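Local coordinates for protein citrate synthase (Pyrobaculum aerophilum, PDB 2IBP) that probably catalyses the condensation of oxaloacetate with acetyl-CoA and water to give citrate and CoA in the tricarboxylic acid cycle, at residues Ser37-Tyr48 / Leu208-Val216. Residues are numbered along the deposited sequence; the frame is centred on the assembly and turned at random.
Sequences SDIDGEKGILWY and LILHADHEV
With chi1 of S37 at 64°, OG sits between the backbone N and the carbonyl carbon and meets D213; Y48 CG lies anti to the carbonyl carbon, beside the backbone N, which carries the ring toward the end of helix 198-210. S37 and Y48 belong to the two strands of a β-hairpin, which packs on the loop following that helix in citrate synthase. S37 OG donates to D213 OD2 (2.7 Å), on the anti side, tilted somewhat out of the carboxylate plane, and accepts from E215 N with an N-H...O angle of 160°; D213 OD2 also bonds H378. Y48 OH donates to I209 O (2.9 Å), in the carbonyl plane, and weakly accepts from D213 N. A phenylalanine in place of Y48 would probably leave I209 O without this donor and the turn after the helix less firmly tied to the hairpin. Beyond CG the side chain of E215 is extended and crosses I39 at a slant, bringing OE2 to strand 37-40: OE2 takes I39 N (3.0 Å) from above the carboxylate plane, and two waters link it to S37 O and I39 O. D38 OD1 lies 3.6 Å from E215 OE2, a like-charge approach probably eased by H399 of the second subunit, which bonds D38 OD2. H214, hydrogen-bonded to Y292 and close to H289, predicted to be catalytic, has L46 CD2 at its edge. Over one face of its imidazole sits I39 CD1, 3.4 Å from the centroid and 18° off the normal, a CH-pi contact.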
ATOM      1  N   SER A  37       9.182 -10.606  15.894  1.00 11.37           N
ATOM      2  CA  SER A  37      10.493 -10.087  16.267  1.00 10.96           C
ATOM      3  C   SER A  37      10.362  -9.098  17.404  1.00 14.42           C
ATOM      4  O   SER A  37       9.284  -8.558  17.659  1.00 10.62           O
ATOM      5  CB  SER A  37      11.193  -9.420  15.077  1.00  9.58           C
ATOM      6  OG  SER A  37      10.465  -8.265  14.641  1.00 10.34           O
ATOM      7  N   ASP A  38      11.470  -8.865  18.089  1.00 10.01           N
ATOM      8  CA  ASP A  38      11.485  -7.948  19.204  1.00  8.18           C
ATOM      9  C   ASP A  38      12.830  -7.292  19.258  1.00 11.36           C
ATOM     10  O   ASP A  38      13.830  -7.914  18.921  1.00  9.46           O
ATOM     11  CB  ASP A  38      11.255  -8.688  20.521  1.00  8.84           C
ATOM     12  CG  ASP A  38      10.946  -7.748  21.680  1.00 11.70           C
ATOM     13  OD1 ASP A  38      10.364  -6.666  21.440  1.00 13.02           O
ATOM     14  OD2 ASP A  38      11.275  -8.085  22.835  1.00 15.64           O
ATOM     15  N   ILE A  39      12.834  -6.028  19.665  1.00 12.83           N
ATOM     16  CA  ILE A  39      14.072  -5.288  19.825  1.00 12.85           C
ATOM     17  C   ILE A  39      14.157  -4.730  21.224  1.00 13.59           C
ATOM     18  O   ILE A  39      13.176  -4.167  21.731  1.00 15.76           O
ATOM     19  CB  ILE A  39      14.128  -4.078  18.897  1.00 13.12           C
ATOM     20  CG1 ILE A  39      14.087  -4.503  17.433  1.00 13.19           C
ATOM     21  CG2 ILE A  39      15.388  -3.249  19.174  1.00 15.06           C
ATOM     22  CD1 ILE A  39      13.771  -3.354  16.504  1.00 15.69           C
ATOM     23  N   ASP A  40      15.295  -4.956  21.868  1.00 11.76           N
ATOM     24  CA  ASP A  40      15.606  -4.282  23.124  1.00 13.98           C
ATOM     25  C   ASP A  40      16.599  -3.194  22.717  1.00 15.79           C
ATOM     26  O   ASP A  40      17.778  -3.466  22.500  1.00 15.28           O
ATOM     27  CB  ASP A  40      16.213  -5.205  24.164  1.00 15.41           C
ATOM     28  CG  ASP A  40      16.505  -4.487  25.474  1.00 26.32           C
ATOM     29  OD1 ASP A  40      16.796  -3.269  25.446  1.00 21.46           O
ATOM     30  OD2 ASP A  40      16.419  -5.137  26.540  1.00 26.83           O
ATOM     31  N   GLY A  41      16.084  -1.982  22.549  1.00 14.87           N
ATOM     32  CA  GLY A  41      16.893  -0.858  22.108  1.00 16.04           C
ATOM     33  C   GLY A  41      17.969  -0.420  23.081  1.00 20.75           C
ATOM     34  O   GLY A  41      19.029   0.044  22.666  1.00 18.59           O
ATOM     35  N   GLU A  42      17.709  -0.558  24.375  1.00 23.86           N
ATOM     36  CA  GLU A  42      18.681  -0.144  25.380  1.00 28.67           C
ATOM     37  C   GLU A  42      19.885  -1.068  25.422  1.00 22.70           C
ATOM     38  O   GLU A  42      21.015  -0.606  25.555  1.00 21.05           O
ATOM     39  CB  GLU A  42      18.045  -0.026  26.772  1.00 31.71           C
ATOM     40  CG  GLU A  42      17.261   1.264  26.987  1.00 46.24           C
ATOM     41  CD  GLU A  42      16.083   1.422  26.040  1.00 56.09           C
ATOM     42  OE1 GLU A  42      15.416   0.406  25.735  1.00 61.14           O
ATOM     43  OE2 GLU A  42      15.797   2.573  25.639  1.00 52.74           O
ATOM     44  N   LYS A  43      19.650  -2.371  25.297  1.00 16.75           N
ATOM     45  CA  LYS A  43      20.737  -3.341  25.327  1.00 18.16           C
ATOM     46  C   LYS A  43      21.286  -3.684  23.934  1.00 14.92           C
ATOM     47  O   LYS A  43      22.351  -4.282  23.817  1.00 21.21           O
ATOM     48  CB  LYS A  43      20.305  -4.612  26.053  1.00 22.45           C
ATOM     49  CG  LYS A  43      19.958  -4.381  27.517  1.00 27.67           C
ATOM     50  CD  LYS A  43      19.651  -5.674  28.237  1.00 33.01           C
ATOM     51  CE  LYS A  43      19.404  -5.423  29.719  1.00 40.83           C
ATOM     52  NZ  LYS A  43      18.257  -4.508  29.933  1.00 52.22           N
ATOM     53  N   GLY A  44      20.565  -3.305  22.885  1.00 17.95           N
ATOM     54  CA  GLY A  44      21.003  -3.589  21.522  1.00 15.79           C
ATOM     55  C   GLY A  44      20.860  -5.052  21.172  1.00 12.67           C
ATOM     56  O   GLY A  44      21.793  -5.677  20.688  1.00 16.71           O
ATOM     57  N   ILE A  45      19.666  -5.593  21.423  1.00 11.89           N
ATOM     58  CA  ILE A  45      19.379  -6.994  21.159  1.00 11.02           C
ATOM     59  C   ILE A  45      18.181  -7.083  20.220  1.00 10.10           C
ATOM     60  O   ILE A  45      17.204  -6.336  20.354  1.00 12.34           O
ATOM     61  CB  ILE A  45      19.017  -7.746  22.463  1.00 14.59           C
ATOM     62  CG1 ILE A  45      20.128  -7.596  23.505  1.00 15.05           C
ATOM     63  CG2 ILE A  45      18.779  -9.218  22.178  1.00 11.95           C
ATOM     64  CD1 ILE A  45      19.732  -8.110  24.881  1.00 18.97           C
ATOM     65  N   LEU A  46      18.273  -8.002  19.270  1.00 10.26           N
ATOM     66  CA  LEU A  46      17.207  -8.260  18.321  1.00  8.21           C
ATOM     67  C   LEU A  46      16.919  -9.749  18.365  1.00  9.24           C
ATOM     68  O   LEU A  46      17.854 -10.554  18.354  1.00  9.36           O
ATOM     69  CB  LEU A  46      17.665  -7.890  16.911  1.00 10.09           C
ATOM     70  CG  LEU A  46      16.756  -8.281  15.750  1.00 10.32           C
ATOM     71  CD1 LEU A  46      15.337  -7.652  15.855  1.00  8.71           C
ATOM     72  CD2 LEU A  46      17.409  -7.916  14.436  1.00  9.62           C
ATOM     73  N   TRP A  47      15.641 -10.105  18.464  1.00  8.44           N
ATOM     74  CA  TRP A  47      15.226 -11.514  18.410  1.00  8.47           C
ATOM     75  C   TRP A  47      14.270 -11.751  17.256  1.00  9.93           C
ATOM     76  O   TRP A  47      13.426 -10.904  16.967  1.00  8.90           O
ATOM     77  CB  TRP A  47      14.448 -11.936  19.659  1.00  8.44           C
ATOM     78  CG  TRP A  47      15.177 -11.924  20.966  1.00 11.48           C
ATOM     79  CD1 TRP A  47      15.762 -12.991  21.592  1.00 11.57           C
ATOM     80  CD2 TRP A  47      15.287 -10.826  21.866  1.00 12.97           C
ATOM     81  NE1 TRP A  47      16.285 -12.603  22.796  1.00 14.90           N
ATOM     82  CE2 TRP A  47      15.979 -11.284  23.005  1.00 14.14           C
ATOM     83  CE3 TRP A  47      14.893  -9.484  21.812  1.00 12.23           C
ATOM     84  CZ2 TRP A  47      16.258 -10.453  24.098  1.00 15.76           C
ATOM     85  CZ3 TRP A  47      15.154  -8.669  22.905  1.00 14.82           C
ATOM     86  CH2 TRP A  47      15.850  -9.153  24.022  1.00 16.00           C
ATOM     87  N   TYR A  48      14.381 -12.924  16.632  1.00  8.73           N
ATOM     88  CA  TYR A  48      13.388 -13.396  15.681  1.00  6.89           C
ATOM     89  C   TYR A  48      12.757 -14.639  16.306  1.00  8.16           C
ATOM     90  O   TYR A  48      13.449 -15.630  16.547  1.00  8.11           O
ATOM     91  CB  TYR A  48      13.976 -13.839  14.356  1.00  8.22           C
ATOM     92  CG  TYR A  48      14.646 -12.786  13.531  1.00  8.18           C
ATOM     93  CD1 TYR A  48      14.274 -11.461  13.609  1.00  9.53           C
ATOM     94  CD2 TYR A  48      15.486 -13.159  12.514  1.00  7.46           C
ATOM     95  CE1 TYR A  48      14.858 -10.509  12.777  1.00  8.23           C
ATOM     96  CE2 TYR A  48      16.020 -12.229  11.645  1.00  8.23           C
ATOM     97  CZ  TYR A  48      15.694 -10.909  11.783  1.00  9.68           C
ATOM     98  OH  TYR A  48      16.233  -9.958  10.944  1.00  9.42           O
ATOM     99  N   LEU A 208      20.534 -10.910   4.181  1.00  6.20           N
ATOM    100  CA  LEU A 208      19.142 -11.330   4.129  1.00  6.55           C
ATOM    101  C   LEU A 208      18.665 -11.733   5.517  1.00  6.17           C
ATOM    102  O   LEU A 208      17.554 -11.417   5.918  1.00  7.58           O
ATOM    103  CB  LEU A 208      18.931 -12.453   3.118  1.00  4.95           C
ATOM    104  CG  LEU A 208      19.150 -12.135   1.648  1.00  6.83           C
ATOM    105  CD1 LEU A 208      18.977 -13.376   0.816  1.00 10.66           C
ATOM    106  CD2 LEU A 208      18.264 -11.019   1.129  1.00  9.61           C
ATOM    107  N   ILE A 209      19.485 -12.480   6.244  1.00  5.25           N
ATOM    108  CA  ILE A 209      19.110 -12.835   7.603  1.00  5.90           C
ATOM    109  C   ILE A 209      18.922 -11.583   8.449  1.00  5.65           C
ATOM    110  O   ILE A 209      17.931 -11.419   9.148  1.00  7.86           O
ATOM    111  CB  ILE A 209      20.221 -13.679   8.273  1.00  6.40           C
ATOM    112  CG1 ILE A 209      20.296 -15.044   7.587  1.00  7.51           C
ATOM    113  CG2 ILE A 209      19.978 -13.794   9.782  1.00  6.14           C
ATOM    114  CD1 ILE A 209      21.473 -15.896   8.027  1.00  9.90           C
ATOM    115  N   LEU A 210      19.879 -10.672   8.360  1.00  3.42           N
ATOM    116  CA  LEU A 210      19.901  -9.527   9.253  1.00  6.31           C
ATOM    117  C   LEU A 210      18.773  -8.551   9.063  1.00  7.07           C
ATOM    118  O   LEU A 210      18.439  -7.851   9.997  1.00  7.35           O
ATOM    119  CB  LEU A 210      21.221  -8.778   9.176  1.00  6.12           C
ATOM    120  CG  LEU A 210      22.454  -9.530   9.692  1.00  4.87           C
ATOM    121  CD1 LEU A 210      23.668  -8.633   9.429  1.00  6.30           C
ATOM    122  CD2 LEU A 210      22.338  -9.932  11.158  1.00  8.76           C
ATOM    123  N   HIS A 211      18.191  -8.502   7.872  1.00  6.84           N
ATOM    124  CA  HIS A 211      17.135  -7.531   7.603  1.00  7.31           C
ATOM    125  C   HIS A 211      15.765  -8.152   7.444  1.00  7.16           C
ATOM    126  O   HIS A 211      14.817  -7.465   7.067  1.00  7.73           O
ATOM    127  CB  HIS A 211      17.520  -6.720   6.363  1.00  7.58           C
ATOM    128  CG  HIS A 211      18.769  -5.911   6.565  1.00  8.79           C
ATOM    129  ND1 HIS A 211      20.027  -6.474   6.523  1.00 11.70           N
ATOM    130  CD2 HIS A 211      18.949  -4.603   6.879  1.00  9.94           C
ATOM    131  CE1 HIS A 211      20.929  -5.553   6.828  1.00  9.18           C
ATOM    132  NE2 HIS A 211      20.302  -4.402   7.027  1.00 10.43           N
ATOM    133  N   ALA A 212      15.640  -9.433   7.798  1.00  5.33           N
ATOM    134  CA  ALA A 212      14.404 -10.187   7.582  1.00  7.75           C
ATOM    135  C   ALA A 212      13.164  -9.609   8.255  1.00  4.59           C
ATOM    136  O   ALA A 212      12.060  -9.696   7.689  1.00  7.89           O
ATOM    137  CB  ALA A 212      14.601 -11.632   7.959  1.00  9.25           C
ATOM    138  N   ASP A 213      13.325  -9.079   9.464  1.00  7.27           N
ATOM    139  CA  ASP A 213      12.211  -8.394  10.129  1.00  8.03           C
ATOM    140  C   ASP A 213      12.749  -7.402  11.130  1.00  6.81           C
ATOM    141  O   ASP A 213      13.859  -7.567  11.647  1.00  7.01           O
ATOM    142  CB  ASP A 213      11.245  -9.344  10.827  1.00  9.38           C
ATOM    143  CG  ASP A 213       9.891  -8.688  11.065  1.00 14.96           C
ATOM    144  OD1 ASP A 213       9.321  -8.172  10.082  1.00 11.45           O
ATOM    145  OD2 ASP A 213       9.415  -8.637  12.222  1.00 13.09           O
ATOM    146  N   HIS A 214      11.994  -6.339  11.378  1.00  9.91           N
ATOM    147  CA  HIS A 214      12.433  -5.356  12.335  1.00  7.53           C
ATOM    148  C   HIS A 214      11.231  -4.557  12.793  1.00 12.02           C
ATOM    149  O   HIS A 214      11.005  -3.448  12.331  1.00 15.92           O
ATOM    150  CB  HIS A 214      13.530  -4.487  11.716  1.00 10.55           C
ATOM    151  CG  HIS A 214      14.553  -4.001  12.699  1.00  9.88           C
ATOM    152  ND1 HIS A 214      14.697  -2.671  13.032  1.00 12.94           N
ATOM    153  CD2 HIS A 214      15.430  -4.679  13.481  1.00 13.85           C
ATOM    154  CE1 HIS A 214      15.668  -2.546  13.924  1.00 13.33           C
ATOM    155  NE2 HIS A 214      16.142  -3.747  14.198  1.00 12.27           N
ATOM    156  N   GLU A 215      10.412  -5.224  13.605  1.00 18.55           N
ATOM    157  CA  GLU A 215       9.178  -4.662  14.131  1.00 25.87           C
ATOM    158  C   GLU A 215       8.248  -4.150  13.028  1.00 11.25           C
ATOM    159  O   GLU A 215       8.025  -4.880  12.069  1.00 16.23           O
ATOM    160  CB  GLU A 215       9.451  -3.687  15.273  1.00 19.72           C
ATOM    161  CG  GLU A 215      10.080  -4.459  16.455  1.00 19.71           C
ATOM    162  CD  GLU A 215      10.322  -3.645  17.706  1.00 27.70           C
ATOM    163  OE1 GLU A 215      10.362  -2.393  17.653  1.00 27.92           O
ATOM    164  OE2 GLU A 215      10.537  -4.290  18.751  1.00 26.87           O
ATOM    165  N   VAL A 216       7.650  -2.963  13.180  1.00 14.55           N
ATOM    166  CA  VAL A 216       6.611  -2.543  12.239  1.00 13.11           C
ATOM    167  C   VAL A 216       6.813  -1.165  11.612  1.00 10.63           C
ATOM    168  O   VAL A 216       6.120  -0.187  11.967  1.00 12.57           O
ATOM    169  CB  VAL A 216       5.196  -2.598  12.883  1.00 13.44           C
ATOM    170  CG1 VAL A 216       4.133  -2.483  11.786  1.00 12.80           C
ATOM    171  CG2 VAL A 216       4.999  -3.895  13.645  1.00 13.32           C
TER
HETATM  172  O   HOH W   1       8.005  -6.246  18.864  1.00 35.79           O
HETATM  173  O   HOH W   2      11.360  -2.410  20.820  1.00 28.91           O